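PDB 5C98: Agap007691-pb from Anopheles gambiae, which is of unknown function but has the serpin fold, whose members are in general serine protease inhibitors. Local coordinates for residues 167-178 and 316-327; 133-141 and 153-161. All blocks are in the same frame, centred on the assembly; numbering follows the deposited sequence.

Contact 1 of 2, residues 167-178 and 316-327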
loop_
_atom_site.group_PDB
_atom_site.type_symbol
_atom_site.label_atom_id
_atom_site.label_comp_id
_atom_site.label_asym_id
_atom_site.label_seq_id
_atom_site.Cartn_x
_atom_site.Cartn_y
_atom_site.Cartn_z
ATOM N N HIS A 167 12.903 2.103 22.227
ATOM C CA HIS A 167 11.723 2.704 21.621
ATOM C C HIS A 167 10.543 2.685 22.581
ATOM O O HIS A 167 10.408 1.785 23.411
ATOM C CB HIS A 167 11.333 1.901 20.389
ATOM C CG HIS A 167 12.304 2.017 19.265
ATOM N ND1 HIS A 167 13.266 3.001 19.203
ATOM C CD2 HIS A 167 12.433 1.287 18.131
ATOM C CE1 HIS A 167 13.957 2.865 18.081
ATOM N NE2 HIS A 167 13.478 1.828 17.419
ATOM N N LYS A 168 9.674 3.706 22.457
ATOM C CA LYS A 168 8.447 3.798 23.244
ATOM C C LYS A 168 7.177 3.583 22.443
ATOM O O LYS A 168 6.158 3.235 23.041
ATOM C CB LYS A 168 8.338 5.176 23.912
ATOM C CG LYS A 168 9.485 5.510 24.867
ATOM C CD LYS A 168 9.275 6.895 25.475
ATOM C CE LYS A 168 10.575 7.539 25.896
ATOM N NZ LYS A 168 11.203 6.819 27.022
ATOM N N LEU A 169 7.211 3.778 21.116
ATOM C CA LEU A 169 5.993 3.889 20.318
ATOM C C LEU A 169 6.307 3.484 18.891
ATOM O O LEU A 169 7.175 4.092 18.257
ATOM C CB LEU A 169 5.506 5.333 20.316
ATOM C CG LEU A 169 4.262 5.631 19.500
ATOM C CD1 LEU A 169 3.016 4.996 20.134
ATOM C CD2 LEU A 169 4.052 7.150 19.396
ATOM N N MET A 170 5.573 2.503 18.358
ATOM C CA MET A 170 5.774 2.060 16.987
ATOM C C MET A 170 4.442 1.757 16.336
ATOM O O MET A 170 3.489 1.341 17.000
ATOM C CB MET A 170 6.606 0.788 16.927
ATOM C CG MET A 170 7.953 0.937 17.629
ATOM S SD MET A 170 9.098 -0.395 17.222
ATOM C CE MET A 170 9.581 0.102 15.587
ATOM N N LEU A 171 4.382 1.998 15.026
ATOM C CA LEU A 171 3.156 1.891 14.254
ATOM C C LEU A 171 3.358 0.903 13.117
ATOM O O LEU A 171 4.450 0.823 12.546
ATOM C CB LEU A 171 2.779 3.264 13.657
ATOM C CG LEU A 171 1.497 3.354 12.824
ATOM C CD1 LEU A 171 0.258 2.984 13.646
ATOM C CD2 LEU A 171 1.399 4.766 12.272
ATOM N N PHE A 172 2.309 0.157 12.771
ATOM C CA PHE A 172 2.323 -0.836 11.710
ATOM C C PHE A 172 1.065 -0.718 10.870
ATOM O O PHE A 172 -0.008 -0.432 11.398
ATOM C CB PHE A 172 2.474 -2.243 12.305
ATOM C CG PHE A 172 3.662 -2.334 13.196
ATOM C CD1 PHE A 172 4.903 -2.684 12.677
ATOM C CD2 PHE A 172 3.579 -2.005 14.530
ATOM C CE1 PHE A 172 6.011 -2.709 13.506
ATOM C CE2 PHE A 172 4.684 -2.013 15.332
ATOM C CZ PHE A 172 5.894 -2.375 14.828
ATOM N N SER A 173 1.217 -0.909 9.553
ATOM C CA SER A 173 0.108 -0.901 8.608
ATOM C C SER A 173 0.208 -2.145 7.753
ATOM O O SER A 173 1.259 -2.402 7.161
ATOM C CB SER A 173 0.234 0.316 7.695
ATOM O OG SER A 173 -0.532 0.114 6.508
ATOM N N GLY A 174 -0.871 -2.902 7.667
ATOM C CA GLY A 174 -0.978 -3.990 6.713
ATOM C C GLY A 174 -2.096 -3.719 5.731
ATOM O O GLY A 174 -3.225 -3.489 6.174
ATOM N N VAL A 175 -1.842 -3.787 4.418
ATOM C CA VAL A 175 -2.885 -3.633 3.402
ATOM C C VAL A 175 -2.799 -4.817 2.442
ATOM O O VAL A 175 -1.817 -4.949 1.702
ATOM C CB VAL A 175 -2.803 -2.316 2.641
ATOM C CG1 VAL A 175 -3.890 -2.243 1.571
ATOM C CG2 VAL A 175 -2.933 -1.162 3.651
ATOM N N SER A 176 -3.826 -5.647 2.448
ATOM C CA SER A 176 -3.877 -6.865 1.655
ATOM C C SER A 176 -5.088 -6.825 0.758
ATOM O O SER A 176 -6.215 -6.698 1.234
ATOM C CB SER A 176 -3.937 -8.106 2.539
ATOM O OG SER A 176 -2.776 -8.142 3.335
ATOM N N VAL A 177 -4.855 -6.951 -0.538
ATOM C CA VAL A 177 -5.932 -7.086 -1.506
ATOM C C VAL A 177 -6.180 -8.579 -1.672
ATOM O O VAL A 177 -5.285 -9.305 -2.116
ATOM C CB VAL A 177 -5.545 -6.438 -2.843
ATOM C CG1 VAL A 177 -6.641 -6.699 -3.897
ATOM C CG2 VAL A 177 -5.264 -4.968 -2.632
ATOM N N LEU A 178 -7.372 -9.027 -1.313
ATOM C CA LEU A 178 -7.701 -10.443 -1.240
ATOM C C LEU A 178 -8.763 -10.883 -2.242
ATOM O O LEU A 178 -8.908 -12.088 -2.472
ATOM C CB LEU A 178 -8.150 -10.799 0.185
ATOM C CG LEU A 178 -7.149 -10.392 1.269
ATOM C CD1 LEU A 178 -7.768 -10.528 2.657
ATOM C CD2 LEU A 178 -5.874 -11.208 1.151
ATOM N N THR A 316 6.735 12.356 22.808
ATOM C CA THR A 316 7.627 11.397 22.177
ATOM C C THR A 316 7.486 11.467 20.665
ATOM O O THR A 316 6.427 11.793 20.130
ATOM C CB THR A 316 7.363 9.941 22.638
ATOM O OG1 THR A 316 8.278 9.051 21.973
ATOM C CG2 THR A 316 5.954 9.493 22.322
ATOM N N ARG A 317 8.572 11.149 19.969
ATOM C CA ARG A 317 8.502 10.916 18.539
ATOM C C ARG A 317 7.944 9.526 18.277
ATOM O O ARG A 317 7.890 8.668 19.161
ATOM C CB ARG A 317 9.896 11.005 17.921
ATOM C CG ARG A 317 10.839 9.928 18.451
ATOM C CD ARG A 317 12.290 10.190 18.079
ATOM N NE ARG A 317 12.805 11.372 18.763
ATOM C CZ ARG A 317 13.905 12.027 18.395
ATOM N NH1 ARG A 317 14.595 11.624 17.332
ATOM N NH2 ARG A 317 14.309 13.093 19.082
ATOM N N LEU A 318 7.512 9.316 17.044
ATOM C CA LEU A 318 7.172 7.981 16.589
ATOM C C LEU A 318 8.472 7.285 16.232
ATOM O O LEU A 318 9.215 7.768 15.375
ATOM C CB LEU A 318 6.243 8.088 15.394
ATOM C CG LEU A 318 5.749 6.782 14.790
ATOM C CD1 LEU A 318 5.130 5.867 15.839
ATOM C CD2 LEU A 318 4.762 7.091 13.640
ATOM N N ASN A 319 8.776 6.178 16.915
ATOM C CA ASN A 319 10.084 5.539 16.748
ATOM C C ASN A 319 10.211 4.698 15.486
ATOM O O ASN A 319 11.336 4.462 15.031
ATOM C CB ASN A 319 10.428 4.673 17.962
ATOM C CG ASN A 319 10.556 5.477 19.211
ATOM O OD1 ASN A 319 9.747 5.364 20.122
ATOM N ND2 ASN A 319 11.561 6.358 19.242
ATOM N N GLY A 320 9.100 4.272 14.895
ATOM C CA GLY A 320 9.125 3.476 13.697
ATOM C C GLY A 320 7.743 3.358 13.111
ATOM O O GLY A 320 6.746 3.482 13.832
ATOM N N PHE A 321 7.697 3.135 11.804
ATOM C CA PHE A 321 6.435 2.897 11.093
ATOM C C PHE A 321 6.779 1.973 9.941
ATOM O O PHE A 321 7.490 2.385 9.022
ATOM C CB PHE A 321 5.835 4.218 10.599
ATOM C CG PHE A 321 4.474 4.089 9.941
ATOM C CD1 PHE A 321 3.772 2.889 9.960
ATOM C CD2 PHE A 321 3.903 5.175 9.300
ATOM C CE1 PHE A 321 2.504 2.776 9.347
ATOM C CE2 PHE A 321 2.656 5.049 8.685
ATOM C CZ PHE A 321 1.973 3.862 8.717
ATOM N N ILE A 322 6.312 0.729 10.002
ATOM C CA ILE A 322 6.524 -0.282 8.976
ATOM C C ILE A 322 5.187 -0.634 8.345
ATOM O O ILE A 322 4.185 -0.801 9.048
ATOM C CB ILE A 322 7.178 -1.548 9.570
ATOM C CG1 ILE A 322 8.564 -1.224 10.150
ATOM C CG2 ILE A 322 7.276 -2.642 8.527
ATOM C CD1 ILE A 322 9.570 -0.700 9.162
ATOM N N GLN A 323 5.196 -0.791 7.029
ATOM C CA GLN A 323 4.044 -1.259 6.270
ATOM C C GLN A 323 4.375 -2.565 5.568
ATOM O O GLN A 323 5.505 -2.791 5.136
ATOM C CB GLN A 323 3.594 -0.239 5.231
ATOM C CG GLN A 323 2.360 -0.621 4.461
ATOM C CD GLN A 323 1.810 0.521 3.630
ATOM O OE1 GLN A 323 2.377 0.906 2.604
ATOM N NE2 GLN A 323 0.695 1.080 4.072
ATOM N N HIS A 324 3.378 -3.442 5.442
ATOM C CA HIS A 324 3.515 -4.685 4.694
ATOM C C HIS A 324 2.261 -4.869 3.870
ATOM O O HIS A 324 1.145 -4.790 4.397
ATOM C CB HIS A 324 3.713 -5.865 5.655
ATOM C CG HIS A 324 4.551 -6.975 5.109
ATOM N ND1 HIS A 324 5.501 -7.628 5.871
ATOM C CD2 HIS A 324 4.563 -7.584 3.901
ATOM C CE1 HIS A 324 6.062 -8.580 5.152
ATOM N NE2 HIS A 324 5.516 -8.577 3.948
ATOM N N CYS A 325 2.439 -5.033 2.565
ATOM C CA CYS A 325 1.327 -5.108 1.642
ATOM C C CYS A 325 1.357 -6.419 0.886
ATOM O O CYS A 325 2.420 -6.999 0.656
ATOM C CB CYS A 325 1.384 -3.982 0.632
ATOM S SG CYS A 325 0.995 -2.345 1.354
ATOM N N TYR A 326 0.179 -6.855 0.467
ATOM C CA TYR A 326 0.007 -8.096 -0.264
ATOM C C TYR A 326 -0.997 -7.910 -1.392
ATOM O O TYR A 326 -2.019 -7.238 -1.219
ATOM C CB TYR A 326 -0.533 -9.171 0.675
ATOM C CG TYR A 326 -0.917 -10.490 -0.002
ATOM C CD1 TYR A 326 0.041 -11.431 -0.323
ATOM C CD2 TYR A 326 -2.238 -10.760 -0.324
ATOM C CE1 TYR A 326 -0.309 -12.653 -0.967
ATOM C CE2 TYR A 326 -2.602 -11.961 -0.962
ATOM C CZ TYR A 326 -1.641 -12.901 -1.253
ATOM O OH TYR A 326 -1.991 -14.109 -1.870
ATOM N N LEU A 327 -0.695 -8.531 -2.529
ATOM C CA LEU A 327 -1.575 -8.638 -3.685
ATOM C C LEU A 327 -1.207 -9.914 -4.424
ATOM O O LEU A 327 -0.027 -10.218 -4.567
ATOM C CB LEU A 327 -1.356 -7.456 -4.642
ATOM C CG LEU A 327 -2.042 -7.555 -6.003
ATOM C CD1 LEU A 327 -3.576 -7.472 -5.883
ATOM C CD2 LEU A 327 -1.549 -6.468 -6.906
#
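Leu171 drops its CD2 methyl onto the middle of the Phe321 ring, 3.5 Å above the ring plane, a CH-pi contact in which a methyl bump fills the hollow over the ring. Its CG is anti to the backbone N (chi1 -179°), which lays the isobutyl group alongside the ring, both side chains pointing the same way. Ser173 CB comes up to the ring's edge, and Val46 of helix 43-51 packs against Phe321. Further back, Leu318 CD1 plugs the notch between Leu169 CG and Leu171 CB.

These are the central strands of serpin sheet A, parallel and directly paired, so no inserted reactive-loop strand lies between them. Backbone bonds alternate from Leu171 N to Gly320 O as far as Val177 N to Tyr326 O. At the N-terminal end Asn319 reaches across: its OD1 takes Lys168 N (2.9 Å) from above the carbonyl plane and Leu169 N (3.2 Å) in plane on a lone pair. Asn319 CB sits over one face of the His167 ring, toward its rim, in a CH-pi contact, with amide and imidazole 8° from parallel. At the far end Val177 CG1 and Leu327 CD1 lie side by side at 3.7 Å, while Leu178 CD2 meets the Tyr326 ring obliquely.

On the face that carries Phe321, a polar pair sits among apolar side chains, probably equivalent to the shutter region of other serpins. Gln323 NE2 donates to Ser173 OG (2.9 Å) in an essentially straight line, within its own amide plane. Ser173 OG also bonds His45 ND1, and Gln323 OE1 takes Ser42 N; the strands are thus tied by side chains as well as backbone, with these buried polar groups satisfied.

Contact 2 of 2, residues 133-141 and 153-161; sequences DIPSALAVN and DFIGEGDVF
Asn141 and Ile155 clasp each other where the serpin helix F, residues 133-146, meets the returning segment that leads from it toward strand 169-177 of sheet A. Ile155 N gives its hydrogen to Asn141 OD1 (2.8 Å), in the carbonyl plane on a lone pair, and Asn141 ND2 donates back to Ile155 O (3.0 Å), so the amide is held through both its oxygen and its nitrogen by one residue's backbone, which fixes its rotation. Beneath it, Ile155 places CG1 between its backbone N and carbonyl carbon (chi1 45°), sending CD1 against Val140 CB at 3.6 Å and on to Ala137. Val140 CG1 also meets Phe154 CD1, and Phe172 of the sheet touches both residues.

The other end is closed by Glu157. Its CB lies beside the Asp133 carboxylate; CG sits 3.5 Å from Asp133 O and also touches Ala137 CB and Ile134 CD1. There the chain bends (chi2 90°), and CD runs past that same Ile134 methyl to OE2, which itself lies 3.2 Å from Ile134 CD1 and accepts a hydrogen from a water at 2.7 Å; the water gives its other hydrogen to Ile134 O. Next to this, Val160 CG2 packs over Asp133 O, Ser136 CB and Ala137. The segment's own turn is pinned by Gly156 N donating to Asp159 OD2, which Lys286 also holds in a salt bridge. At the Asn141 end a second water donates to Asn141 O (2.8 Å) and accepts from Phe154 N (3.2 Å).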
loop_
_atom_site.group_PDB
_atom_site.type_symbol
_atom_site.label_atom_id
_atom_site.label_comp_id
_atom_site.label_asym_id
_atom_site.label_seq_id
_atom_site.Cartn_x
_atom_site.Cartn_y
_atom_site.Cartn_z
ATOM N N ASP A 133 13.179 -7.400 21.773
ATOM C CA ASP A 133 12.666 -7.521 20.416
ATOM C C ASP A 133 11.846 -8.789 20.186
ATOM O O ASP A 133 11.034 -8.799 19.254
ATOM C CB ASP A 133 13.781 -7.379 19.374
ATOM C CG ASP A 133 14.904 -8.373 19.559
ATOM O OD1 ASP A 133 14.788 -9.284 20.404
ATOM O OD2 ASP A 133 15.907 -8.239 18.835
ATOM N N ILE A 134 11.991 -9.826 21.007
ATOM C CA ILE A 134 11.333 -11.106 20.715
ATOM C C ILE A 134 9.828 -10.995 20.965
ATOM O O ILE A 134 9.027 -11.279 20.057
ATOM C CB ILE A 134 11.977 -12.258 21.504
ATOM C CG1 ILE A 134 13.433 -12.461 21.053
ATOM C CG2 ILE A 134 11.173 -13.552 21.348
ATOM C CD1 ILE A 134 13.591 -13.084 19.687
ATOM N N PRO A 135 9.388 -10.588 22.155
ATOM C CA PRO A 135 7.939 -10.436 22.366
ATOM C C PRO A 135 7.353 -9.303 21.569
ATOM O O PRO A 135 6.178 -9.357 21.176
ATOM C CB PRO A 135 7.813 -10.179 23.875
ATOM C CG PRO A 135 9.167 -9.675 24.288
ATOM C CD PRO A 135 10.139 -10.428 23.413
ATOM N N SER A 136 8.138 -8.262 21.321
ATOM C CA SER A 136 7.645 -7.140 20.539
ATOM C C SER A 136 7.296 -7.574 19.117
ATOM O O SER A 136 6.201 -7.287 18.611
ATOM C CB SER A 136 8.698 -6.026 20.538
ATOM O OG SER A 136 8.877 -5.473 21.832
ATOM N N ALA A 137 8.190 -8.312 18.469
ATOM C CA ALA A 137 7.897 -8.790 17.122
ATOM C C ALA A 137 6.768 -9.815 17.121
ATOM O O ALA A 137 5.931 -9.826 16.204
ATOM C CB ALA A 137 9.159 -9.351 16.468
ATOM N N LEU A 138 6.706 -10.664 18.153
ATOM C CA LEU A 138 5.659 -11.675 18.199
ATOM C C LEU A 138 4.277 -11.039 18.305
ATOM O O LEU A 138 3.317 -11.529 17.698
ATOM C CB LEU A 138 5.899 -12.633 19.366
ATOM C CG LEU A 138 4.904 -13.798 19.412
ATOM C CD1 LEU A 138 4.993 -14.639 18.160
ATOM C CD2 LEU A 138 5.149 -14.656 20.649
ATOM N N ALA A 139 4.149 -9.951 19.055
ATOM C CA ALA A 139 2.850 -9.298 19.154
ATOM C C ALA A 139 2.375 -8.836 17.789
ATOM O O ALA A 139 1.205 -9.018 17.429
ATOM C CB ALA A 139 2.933 -8.124 20.134
ATOM N N VAL A 140 3.272 -8.240 17.002
ATOM C CA VAL A 140 2.900 -7.764 15.676
ATOM C C VAL A 140 2.564 -8.937 14.767
ATOM O O VAL A 140 1.515 -8.964 14.104
ATOM C CB VAL A 140 4.040 -6.921 15.073
ATOM C CG1 VAL A 140 3.649 -6.425 13.663
ATOM C CG2 VAL A 140 4.372 -5.743 15.999
ATOM N N ASN A 141 3.458 -9.910 14.701
ATOM C CA ASN A 141 3.272 -11.010 13.756
ATOM C C ASN A 141 2.024 -11.818 14.083
ATOM O O ASN A 141 1.300 -12.229 13.166
ATOM C CB ASN A 141 4.507 -11.898 13.718
ATOM C CG ASN A 141 5.680 -11.216 13.060
ATOM O OD1 ASN A 141 5.499 -10.376 12.173
ATOM N ND2 ASN A 141 6.886 -11.538 13.510
ATOM N N ASP A 153 4.487 -13.364 8.286
ATOM C CA ASP A 153 5.743 -12.884 8.872
ATOM C C ASP A 153 5.826 -11.385 8.605
ATOM O O ASP A 153 6.607 -10.899 7.787
ATOM C CB ASP A 153 6.943 -13.624 8.295
ATOM C CG ASP A 153 7.236 -14.909 9.032
ATOM O OD1 ASP A 153 7.892 -14.843 10.092
ATOM O OD2 ASP A 153 6.804 -15.979 8.551
ATOM N N PHE A 154 4.990 -10.644 9.315
ATOM C CA PHE A 154 4.853 -9.224 9.045
ATOM C C PHE A 154 6.180 -8.478 9.232
ATOM O O PHE A 154 6.516 -7.592 8.437
ATOM C CB PHE A 154 3.735 -8.669 9.943
ATOM C CG PHE A 154 3.322 -7.286 9.585
ATOM C CD1 PHE A 154 4.088 -6.223 9.979
ATOM C CD2 PHE A 154 2.183 -7.040 8.839
ATOM C CE1 PHE A 154 3.758 -4.942 9.632
ATOM C CE2 PHE A 154 1.839 -5.731 8.514
ATOM C CZ PHE A 154 2.626 -4.703 8.907
ATOM N N ILE A 155 6.926 -8.783 10.303
ATOM C CA ILE A 155 8.173 -8.091 10.626
ATOM C C ILE A 155 9.146 -9.115 11.185
ATOM O O ILE A 155 8.767 -10.215 11.589
ATOM C CB ILE A 155 8.071 -6.916 11.645
ATOM C CG1 ILE A 155 7.207 -7.307 12.845
ATOM C CG2 ILE A 155 7.591 -5.614 10.980
ATOM C CD1 ILE A 155 7.520 -6.479 14.082
ATOM N N GLY A 156 10.421 -8.727 11.183
ATOM C CA GLY A 156 11.452 -9.437 11.904
ATOM C C GLY A 156 11.803 -8.695 13.185
ATOM O O GLY A 156 11.434 -7.544 13.402
ATOM N N GLU A 157 12.528 -9.392 14.055
ATOM C CA GLU A 157 12.933 -8.775 15.312
ATOM C C GLU A 157 13.752 -7.513 15.082
ATOM O O GLU A 157 13.665 -6.561 15.872
ATOM C CB GLU A 157 13.712 -9.781 16.151
ATOM C CG GLU A 157 12.819 -10.722 16.938
ATOM C CD GLU A 157 12.459 -12.000 16.194
ATOM O OE1 GLU A 157 12.636 -12.064 14.952
ATOM O OE2 GLU A 157 12.003 -12.954 16.863
ATOM N N GLY A 158 14.540 -7.477 14.004
ATOM C CA GLY A 158 15.331 -6.297 13.714
ATOM C C GLY A 158 14.504 -5.047 13.481
ATOM O O GLY A 158 14.985 -3.932 13.699
ATOM N N ASP A 159 13.250 -5.204 13.041
ATOM C CA ASP A 159 12.432 -4.041 12.726
ATOM C C ASP A 159 11.962 -3.322 13.978
ATOM O O ASP A 159 11.585 -2.144 13.905
ATOM C CB ASP A 159 11.218 -4.461 11.886
ATOM C CG ASP A 159 11.605 -5.014 10.532
ATOM O OD1 ASP A 159 12.357 -4.330 9.811
ATOM O OD2 ASP A 159 11.178 -6.142 10.190
ATOM N N VAL A 160 11.936 -4.003 15.124
ATOM C CA VAL A 160 11.482 -3.400 16.371
ATOM C C VAL A 160 12.608 -3.231 17.374
ATOM O O VAL A 160 12.379 -2.682 18.458
ATOM C CB VAL A 160 10.314 -4.183 17.003
ATOM C CG1 VAL A 160 9.072 -4.110 16.117
ATOM C CG2 VAL A 160 10.726 -5.625 17.286
ATOM N N PHE A 161 13.819 -3.653 17.038
ATOM C CA PHE A 161 14.919 -3.649 17.987
ATOM C C PHE A 161 15.454 -2.240 18.232
ATOM O O PHE A 161 15.515 -1.410 17.320
ATOM C CB PHE A 161 16.069 -4.487 17.442
ATOM C CG PHE A 161 17.323 -4.320 18.227
ATOM C CD1 PHE A 161 17.511 -5.044 19.386
ATOM C CD2 PHE A 161 18.277 -3.389 17.848
ATOM C CE1 PHE A 161 18.637 -4.861 20.150
ATOM C CE2 PHE A 161 19.413 -3.213 18.610
ATOM C CZ PHE A 161 19.591 -3.947 19.762
HETATM O O HOH W 1 9.480 -12.926 17.883
HETATM O O HOH W 2 2.328 -11.786 10.584
#

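How the contacts relate
Contact 2 lies against the face of contact 1 that bears Met170, Phe172 and His324, the two centres about 11 Å apart. The chain closes contact 2 first and then goes on, through a short connection, to strand 169-177. Phe154 is the main point of junction: its O probably accepts a hydrogen bond from His324 ND1 (2.8 Å), its CZ packs 3.2 Å from Ser173 O, and its ring meets that of His324. Farther along, Met170 CE reaches Asp159 O at 3.4 Å. Helix F and its returning segment thus pack on strand 169-177, and the returning segment also reaches 320-327 at His324; these two strands part in inhibitory serpins to admit the reactive-centre loop.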